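Local coordinates for regulatory protein SWI6 (Saccharomyces cerevisiae, PDB 1SW6) that is a transcriptional coactivator subunit that works in cell-cycle-dependent transcription, pairing with SWI4 in SBF and with MBP1 in MBF, and is represented here by its ankyrin-repeat domain, at residues N57-K62 and Q120-I125; A185-L190 and D226-W231; N277-N282 and P309-K314. All coordinates share one frame; numbering follows the deposited sequence.

Interaction 1: N57-K62 and Q120-I125; sequences NEQKMK and QLNLNI
A partly buried helix-to-loop contact joins Gln59, Lys60 and Lys62, on the first turns of helix 57-71, to Gln120, Leu121, Asn122 and Ile125 of an extended loop at the periphery of the domain, ahead of the first ankyrin repeat. Apolar contact comes from Ile125, whose CD1 lies 3.6 Å from Gln59 CB, while its CG2 branch rests on Lys60 CB and CG; the same isoleucine also meets Val54 and Leu63. Beyond CG, Gln59 runs out extended toward the loop, and its amide stands almost perpendicular to that of Asn122, the planes 88° apart. Gln59 NE2 reaches Gln120 O at 3.5 Å, a weak hydrogen bond, and also lies beside Asn122 CB. Lys62, with CG anti to the backbone N (chi1 -178°) and the rest of the chain fully extended, crosses Leu121 at about a right angle and brings NZ within 3.5 Å of Leu121 CB. Its ammonium bonds to Thr119 O, so the lysine grips the loop backbone just ahead of Gln120. Further along, Asn122 OD1 accepts from Asn124 N at 2.9 Å, in the carbonyl plane, and shapes the bend that leads to Ile125. This pairing of backbone and side chain is an Asx turn, set in a loop that leads from helix 105-115 toward the ankyrin repeats.

Interaction 2: A185-L190 and D226-W231; sequences ALLDYL and DILMGW
Trp231 meets helix 183-190 in two ways at once, by the edge of its indole and by a face. At the edge, NE1 donates to Asp188 OD1 at 2.8 Å in a nearly straight bond, with an N-H...O angle of 172°; the oxygen lies close to the ring plane and is approached nearly along its C-O bond. The carboxylate plane is turned 47° from the indole. Over the face sits Leu187 CB, 3.6 Å from the centroid of the five-membered ring and close to its normal, a CH-pi contact. The branch of Leu187 then continues past the ring: CD1 lies 3.7 Å from Trp231 CB, and it also touches Ile227 CG2 at 4.1 Å and Leu228 CD1 at 4.2 Å. One leucine thus bridges tryptophan and the preceding turn of helix 218-234.

The two helices belong to ANK 2 and ANK 3, and the contact is the lateral stacking of helices from successive ankyrin repeats. Their local axes approach to 10.7 Å and cross at -61°; the contact falls on Leu187 and Asp188 on one side and on Ile227, Leu228 and Trp231 on the other.

With CG anti to the backbone N of Trp231, the indole reaches toward helix 183-190, and Tyr191 packs against it from the loop after that helix. Asp188 OD1 has a second partner in Arg238, which forms a salt bridge with it; this positive charge probably favours the ionised carboxylate, the form that accepts the indole N-H. Leu187 also touches Leu168 of helix 167-173, while Phe183 and Glu184, at the start of helix 183-190, touch Ile227.

Interaction 3: N277-N282 and P309-K314; sequences NAQDSN and PFIANK
Lys314 makes both hydrogen bonds that join these two loops. Its backbone N donates to Asn282 O at 2.8 Å, with an N-H...O angle of 164°, and its NZ donates to Ser281 O, also at 2.8 Å. The aliphatic chain, extended beyond CG, lies along the turn: CB and CG pass beside Asn282 O, and CD and CE approach Ser281 O, to which NZ comes tilted 22° from the carbonyl plane. The turn that presents these carbonyls is an Asx turn, in which Asp280 OD1 accepts from Asn282 N; OD2 of the same aspartate forms a salt bridge with Arg202.

Away from the lysine the contact becomes van der Waals packing around Ile311. Its CD1 lies 3.6 Å from Asn277 CB, the two side chains crossing at about a right angle, and its CG2 branch rests against the amide of Gln279, 3.5 Å from NE2. That amide nitrogen is hydrogen-bonded to Gly283 O, while Asn277 OD1 accepts from Asp308 N. Asn313 adds its CB, 3.4 Å from Asn282 O, and its amide bonds to Asp284.

Segments 277-282 and 311-314 run in nearly the same direction, 12° apart, consistent with the side-by-side hairpin loops (fingers) of successive ankyrin repeats. With two successive main-chain carbonyls gripped by one lysine, through its backbone N and its NZ, the pairing probably depends in part on backbone position.

In the fold
From the N terminus the three contacts follow one another in series, with none nested or crossing. Interaction 1 closes a span of 57 residues, partly unmodelled, that includes helix 105-115, and joins helix 57-71 to the approach to the first repeat. Interaction 2 spans 35 residues and ties a helix of ANK 2 to one of ANK 3. Interaction 3 closes the shortest span, 26 residues with helices 286-293 and 296-304, and aligns the loops at its two ends. Interactions 1 and 3 lie on opposite sides of the chain's centre, their centres about 40 Å apart, while interaction 2 sits nearer the middle of the elongated repeat array.

Interaction 1: N57-K62 and Q120-I125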
# COMPACT_ATOMS: atom_id res chain seq x y z
N ASN A 57 -10.65 -21.15 -4.02
CA ASN A 57 -10.60 -20.16 -2.95
C ASN A 57 -9.78 -20.62 -1.76
O ASN A 57 -9.22 -19.80 -1.03
CB ASN A 57 -12.02 -19.82 -2.48
CG ASN A 57 -12.02 -18.96 -1.23
OD1 ASN A 57 -11.51 -17.84 -1.22
ND2 ASN A 57 -12.59 -19.50 -0.16
N GLU A 58 -9.70 -21.93 -1.56
CA GLU A 58 -8.93 -22.44 -0.44
C GLU A 58 -7.43 -22.37 -0.71
O GLU A 58 -6.63 -22.28 0.22
CB GLU A 58 -9.39 -23.87 -0.10
CG GLU A 58 -10.85 -23.90 0.39
CD GLU A 58 -11.23 -25.18 1.12
OE1 GLU A 58 -12.37 -25.25 1.62
OE2 GLU A 58 -10.39 -26.11 1.19
N GLN A 59 -7.04 -22.40 -1.98
CA GLN A 59 -5.63 -22.28 -2.32
C GLN A 59 -5.20 -20.89 -1.91
O GLN A 59 -4.10 -20.68 -1.40
CB GLN A 59 -5.38 -22.46 -3.81
CG GLN A 59 -5.46 -23.87 -4.31
CD GLN A 59 -4.89 -24.01 -5.71
OE1 GLN A 59 -5.36 -23.37 -6.65
NE2 GLN A 59 -3.85 -24.83 -5.85
N LYS A 60 -6.09 -19.93 -2.15
CA LYS A 60 -5.82 -18.54 -1.81
C LYS A 60 -5.67 -18.35 -0.31
O LYS A 60 -4.73 -17.69 0.15
CB LYS A 60 -6.95 -17.64 -2.34
CG LYS A 60 -6.71 -16.17 -2.08
CD LYS A 60 -7.77 -15.31 -2.75
CE LYS A 60 -7.45 -13.82 -2.57
NZ LYS A 60 -8.55 -12.93 -3.07
N MET A 61 -6.58 -18.94 0.46
CA MET A 61 -6.53 -18.84 1.91
C MET A 61 -5.21 -19.41 2.41
O MET A 61 -4.60 -18.86 3.34
CB MET A 61 -7.70 -19.60 2.55
CG MET A 61 -9.05 -19.14 2.05
SD MET A 61 -10.41 -20.16 2.65
CE MET A 61 -11.71 -18.93 2.76
N LYS A 62 -4.76 -20.50 1.80
CA LYS A 62 -3.50 -21.11 2.19
C LYS A 62 -2.34 -20.19 1.81
O LYS A 62 -1.44 -19.94 2.62
CB LYS A 62 -3.31 -22.46 1.49
CG LYS A 62 -2.03 -23.17 1.90
CD LYS A 62 -1.79 -24.43 1.11
CE LYS A 62 -0.57 -25.18 1.63
NZ LYS A 62 -0.24 -26.37 0.79
N GLN A 120 -3.26 -27.62 -1.94
CA GLN A 120 -1.90 -27.53 -2.44
C GLN A 120 -1.46 -26.07 -2.49
O GLN A 120 -2.26 -25.19 -2.80
CB GLN A 120 -1.80 -28.13 -3.84
CG GLN A 120 -0.40 -28.01 -4.44
CD GLN A 120 -0.27 -28.71 -5.78
OE1 GLN A 120 -1.02 -28.43 -6.72
NE2 GLN A 120 0.70 -29.61 -5.88
N LEU A 121 -0.19 -25.83 -2.18
CA LEU A 121 0.35 -24.47 -2.20
C LEU A 121 0.57 -23.98 -3.62
O LEU A 121 1.30 -24.60 -4.40
CB LEU A 121 1.68 -24.41 -1.45
CG LEU A 121 2.29 -23.01 -1.43
CD1 LEU A 121 1.33 -22.05 -0.73
CD2 LEU A 121 3.64 -23.03 -0.73
N ASN A 122 -0.06 -22.86 -3.96
CA ASN A 122 0.05 -22.27 -5.29
C ASN A 122 0.53 -20.84 -5.11
O ASN A 122 -0.19 -20.01 -4.56
CB ASN A 122 -1.33 -22.29 -5.96
CG ASN A 122 -1.27 -21.91 -7.42
OD1 ASN A 122 -0.61 -20.94 -7.81
ND2 ASN A 122 -1.97 -22.68 -8.25
N LEU A 123 1.74 -20.54 -5.58
CA LEU A 123 2.32 -19.20 -5.44
C LEU A 123 1.85 -18.17 -6.45
O LEU A 123 2.14 -16.98 -6.31
CB LEU A 123 3.85 -19.28 -5.51
CG LEU A 123 4.56 -20.21 -4.54
CD1 LEU A 123 6.03 -20.26 -4.90
CD2 LEU A 123 4.35 -19.72 -3.12
N ASN A 124 1.12 -18.62 -7.47
CA ASN A 124 0.67 -17.72 -8.51
C ASN A 124 -0.82 -17.36 -8.43
O ASN A 124 -1.59 -17.57 -9.38
CB ASN A 124 1.03 -18.33 -9.87
CG ASN A 124 2.53 -18.60 -10.00
OD1 ASN A 124 2.95 -19.71 -10.30
ND2 ASN A 124 3.33 -17.56 -9.78
N ILE A 125 -1.20 -16.80 -7.29
CA ILE A 125 -2.57 -16.38 -7.01
C ILE A 125 -2.57 -14.94 -6.50
O ILE A 125 -1.76 -14.58 -5.66
CB ILE A 125 -3.20 -17.25 -5.89
CG1 ILE A 125 -3.19 -18.72 -6.29
CG2 ILE A 125 -4.60 -16.76 -5.57
CD1 ILE A 125 -3.65 -19.65 -5.18

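Interaction 2: A185-L190 and D226-W231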
# COMPACT_ATOMS: atom_id res chain seq x y z
N ALA A 185 21.06 -6.25 -7.48
CA ALA A 185 21.02 -7.70 -7.28
C ALA A 185 19.65 -8.22 -7.70
O ALA A 185 19.52 -9.33 -8.22
CB ALA A 185 21.29 -8.05 -5.81
N LEU A 186 18.61 -7.41 -7.47
CA LEU A 186 17.25 -7.81 -7.85
C LEU A 186 17.09 -8.05 -9.36
O LEU A 186 16.33 -8.92 -9.79
CB LEU A 186 16.26 -6.73 -7.42
CG LEU A 186 14.77 -7.03 -7.62
CD1 LEU A 186 14.33 -8.15 -6.68
CD2 LEU A 186 13.96 -5.77 -7.34
N LEU A 187 17.80 -7.28 -10.16
CA LEU A 187 17.71 -7.43 -11.60
C LEU A 187 18.18 -8.82 -12.06
O LEU A 187 17.69 -9.33 -13.07
CB LEU A 187 18.50 -6.32 -12.30
CG LEU A 187 17.89 -4.92 -12.12
CD1 LEU A 187 18.77 -3.86 -12.76
CD2 LEU A 187 16.49 -4.90 -12.74
N ASP A 188 19.11 -9.44 -11.34
CA ASP A 188 19.57 -10.77 -11.75
C ASP A 188 18.43 -11.78 -11.73
O ASP A 188 18.43 -12.73 -12.52
CB ASP A 188 20.70 -11.28 -10.85
CG ASP A 188 22.02 -10.57 -11.10
OD1 ASP A 188 22.13 -9.80 -12.10
OD2 ASP A 188 22.96 -10.78 -10.29
N TYR A 189 17.46 -11.56 -10.85
CA TYR A 189 16.30 -12.44 -10.75
C TYR A 189 15.02 -11.92 -11.42
O TYR A 189 14.14 -12.72 -11.74
CB TYR A 189 15.98 -12.75 -9.28
CG TYR A 189 17.01 -13.62 -8.61
CD1 TYR A 189 18.24 -13.11 -8.23
CD2 TYR A 189 16.76 -14.98 -8.40
CE1 TYR A 189 19.22 -13.92 -7.65
CE2 TYR A 189 17.72 -15.81 -7.83
CZ TYR A 189 18.95 -15.27 -7.45
OH TYR A 189 19.91 -16.08 -6.89
N LEU A 190 14.92 -10.61 -11.66
CA LEU A 190 13.70 -10.08 -12.28
C LEU A 190 13.85 -9.43 -13.66
O LEU A 190 12.90 -8.83 -14.14
CB LEU A 190 13.00 -9.08 -11.33
CG LEU A 190 12.60 -9.52 -9.91
CD1 LEU A 190 11.64 -8.48 -9.31
CD2 LEU A 190 11.91 -10.88 -9.94
N ASP A 226 20.09 4.67 -13.40
CA ASP A 226 21.51 4.41 -13.64
C ASP A 226 21.89 2.95 -13.39
O ASP A 226 22.66 2.39 -14.14
CB ASP A 226 22.38 5.33 -12.79
CG ASP A 226 22.27 6.79 -13.20
OD1 ASP A 226 21.94 7.07 -14.38
OD2 ASP A 226 22.50 7.67 -12.35
N ILE A 227 21.35 2.35 -12.33
CA ILE A 227 21.64 0.95 -12.04
C ILE A 227 21.16 0.07 -13.19
O ILE A 227 21.84 -0.88 -13.58
CB ILE A 227 20.95 0.46 -10.73
CG1 ILE A 227 21.67 1.03 -9.51
CG2 ILE A 227 20.96 -1.07 -10.67
CD1 ILE A 227 23.13 0.66 -9.43
N LEU A 228 19.98 0.37 -13.73
CA LEU A 228 19.43 -0.41 -14.83
C LEU A 228 20.34 -0.35 -16.07
O LEU A 228 20.63 -1.38 -16.69
CB LEU A 228 18.03 0.10 -15.19
CG LEU A 228 17.35 -0.54 -16.41
CD1 LEU A 228 17.46 -2.05 -16.32
CD2 LEU A 228 15.88 -0.14 -16.47
N MET A 229 20.78 0.86 -16.44
CA MET A 229 21.65 1.01 -17.60
C MET A 229 22.99 0.30 -17.37
O MET A 229 23.47 -0.44 -18.23
CB MET A 229 21.87 2.49 -17.92
CG MET A 229 20.61 3.22 -18.39
SD MET A 229 19.86 2.47 -19.87
CE MET A 229 21.13 2.88 -21.10
N GLY A 230 23.59 0.51 -16.20
CA GLY A 230 24.85 -0.16 -15.90
C GLY A 230 24.70 -1.68 -15.93
O GLY A 230 25.58 -2.39 -16.44
N TRP A 231 23.59 -2.18 -15.39
CA TRP A 231 23.34 -3.62 -15.35
C TRP A 231 23.30 -4.22 -16.75
O TRP A 231 23.85 -5.30 -16.99
CB TRP A 231 22.00 -3.92 -14.65
CG TRP A 231 21.71 -5.41 -14.48
CD1 TRP A 231 22.08 -6.21 -13.43
CD2 TRP A 231 21.01 -6.25 -15.40
NE1 TRP A 231 21.65 -7.50 -13.65
CE2 TRP A 231 20.99 -7.55 -14.85
CE3 TRP A 231 20.39 -6.04 -16.64
CZ2 TRP A 231 20.38 -8.64 -15.49
CZ3 TRP A 231 19.78 -7.11 -17.28
CH2 TRP A 231 19.78 -8.40 -16.70

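Interaction 3: N277-N282 and P309-K314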
# COMPACT_ATOMS: atom_id res chain seq x y z
N ASN A 277 13.05 5.03 -25.99
CA ASN A 277 12.14 5.96 -26.66
C ASN A 277 10.76 5.37 -26.94
O ASN A 277 10.05 5.85 -27.82
CB ASN A 277 12.77 6.43 -27.99
CG ASN A 277 14.15 7.04 -27.79
OD1 ASN A 277 14.31 8.04 -27.09
ND2 ASN A 277 15.16 6.45 -28.42
N ALA A 278 10.37 4.35 -26.18
CA ALA A 278 9.06 3.72 -26.34
C ALA A 278 7.94 4.68 -25.91
O ALA A 278 8.10 5.44 -24.96
CB ALA A 278 8.99 2.45 -25.51
N GLN A 279 6.81 4.62 -26.61
CA GLN A 279 5.69 5.49 -26.28
C GLN A 279 4.58 4.73 -25.60
O GLN A 279 4.26 3.61 -25.99
CB GLN A 279 5.15 6.14 -27.55
CG GLN A 279 6.06 7.21 -28.14
CD GLN A 279 5.62 7.63 -29.53
OE1 GLN A 279 5.84 6.91 -30.49
NE2 GLN A 279 5.00 8.80 -29.63
N ASP A 280 3.99 5.34 -24.57
CA ASP A 280 2.90 4.69 -23.85
C ASP A 280 1.60 4.98 -24.60
O ASP A 280 1.64 5.45 -25.74
CB ASP A 280 2.81 5.21 -22.41
CG ASP A 280 2.38 6.66 -22.31
OD1 ASP A 280 2.20 7.33 -23.35
OD2 ASP A 280 2.21 7.15 -21.17
N SER A 281 0.47 4.71 -23.96
CA SER A 281 -0.84 4.91 -24.59
C SER A 281 -1.19 6.35 -24.94
O SER A 281 -2.03 6.59 -25.80
CB SER A 281 -1.95 4.32 -23.72
OG SER A 281 -1.99 2.91 -23.88
N ASN A 282 -0.55 7.30 -24.26
CA ASN A 282 -0.79 8.71 -24.54
C ASN A 282 0.20 9.13 -25.62
O ASN A 282 0.12 10.24 -26.16
CB ASN A 282 -0.57 9.57 -23.28
CG ASN A 282 -1.47 9.15 -22.13
OD1 ASN A 282 -2.59 8.69 -22.34
ND2 ASN A 282 -0.99 9.32 -20.90
N PRO A 309 14.39 13.90 -27.88
CA PRO A 309 13.48 14.97 -27.45
C PRO A 309 12.48 15.46 -28.50
O PRO A 309 11.74 16.41 -28.23
CB PRO A 309 14.44 16.08 -27.02
CG PRO A 309 15.54 15.94 -28.01
CD PRO A 309 15.74 14.43 -28.11
N PHE A 310 12.45 14.82 -29.66
CA PHE A 310 11.53 15.23 -30.72
C PHE A 310 10.31 14.33 -30.91
O PHE A 310 9.39 14.67 -31.66
CB PHE A 310 12.28 15.38 -32.05
CG PHE A 310 13.45 16.32 -31.97
CD1 PHE A 310 14.75 15.83 -31.90
CD2 PHE A 310 13.25 17.70 -31.92
CE1 PHE A 310 15.83 16.70 -31.76
CE2 PHE A 310 14.32 18.57 -31.78
CZ PHE A 310 15.62 18.07 -31.70
N ILE A 311 10.29 13.18 -30.24
CA ILE A 311 9.16 12.27 -30.34
C ILE A 311 7.96 12.91 -29.63
O ILE A 311 8.00 13.18 -28.43
CB ILE A 311 9.51 10.90 -29.72
CG1 ILE A 311 10.68 10.28 -30.48
CG2 ILE A 311 8.30 9.99 -29.76
CD1 ILE A 311 11.11 8.93 -29.98
N ALA A 312 6.89 13.14 -30.39
CA ALA A 312 5.68 13.77 -29.86
C ALA A 312 4.64 12.77 -29.36
O ALA A 312 4.63 11.61 -29.76
CB ALA A 312 5.07 14.66 -30.93
N ASN A 313 3.75 13.24 -28.50
CA ASN A 313 2.70 12.38 -27.98
C ASN A 313 1.42 12.63 -28.77
O ASN A 313 1.44 13.30 -29.80
CB ASN A 313 2.46 12.63 -26.49
CG ASN A 313 2.09 14.07 -26.19
OD1 ASN A 313 1.78 14.86 -27.08
ND2 ASN A 313 2.12 14.42 -24.91
N LYS A 314 0.30 12.09 -28.28
CA LYS A 314 -0.98 12.26 -28.96
C LYS A 314 -1.55 13.67 -28.78
O LYS A 314 -2.76 13.88 -28.86
CB LYS A 314 -1.98 11.20 -28.47
CG LYS A 314 -1.67 9.79 -28.97
CD LYS A 314 -2.62 8.74 -28.41
CE LYS A 314 -2.29 7.37 -28.99
NZ LYS A 314 -3.11 6.25 -28.41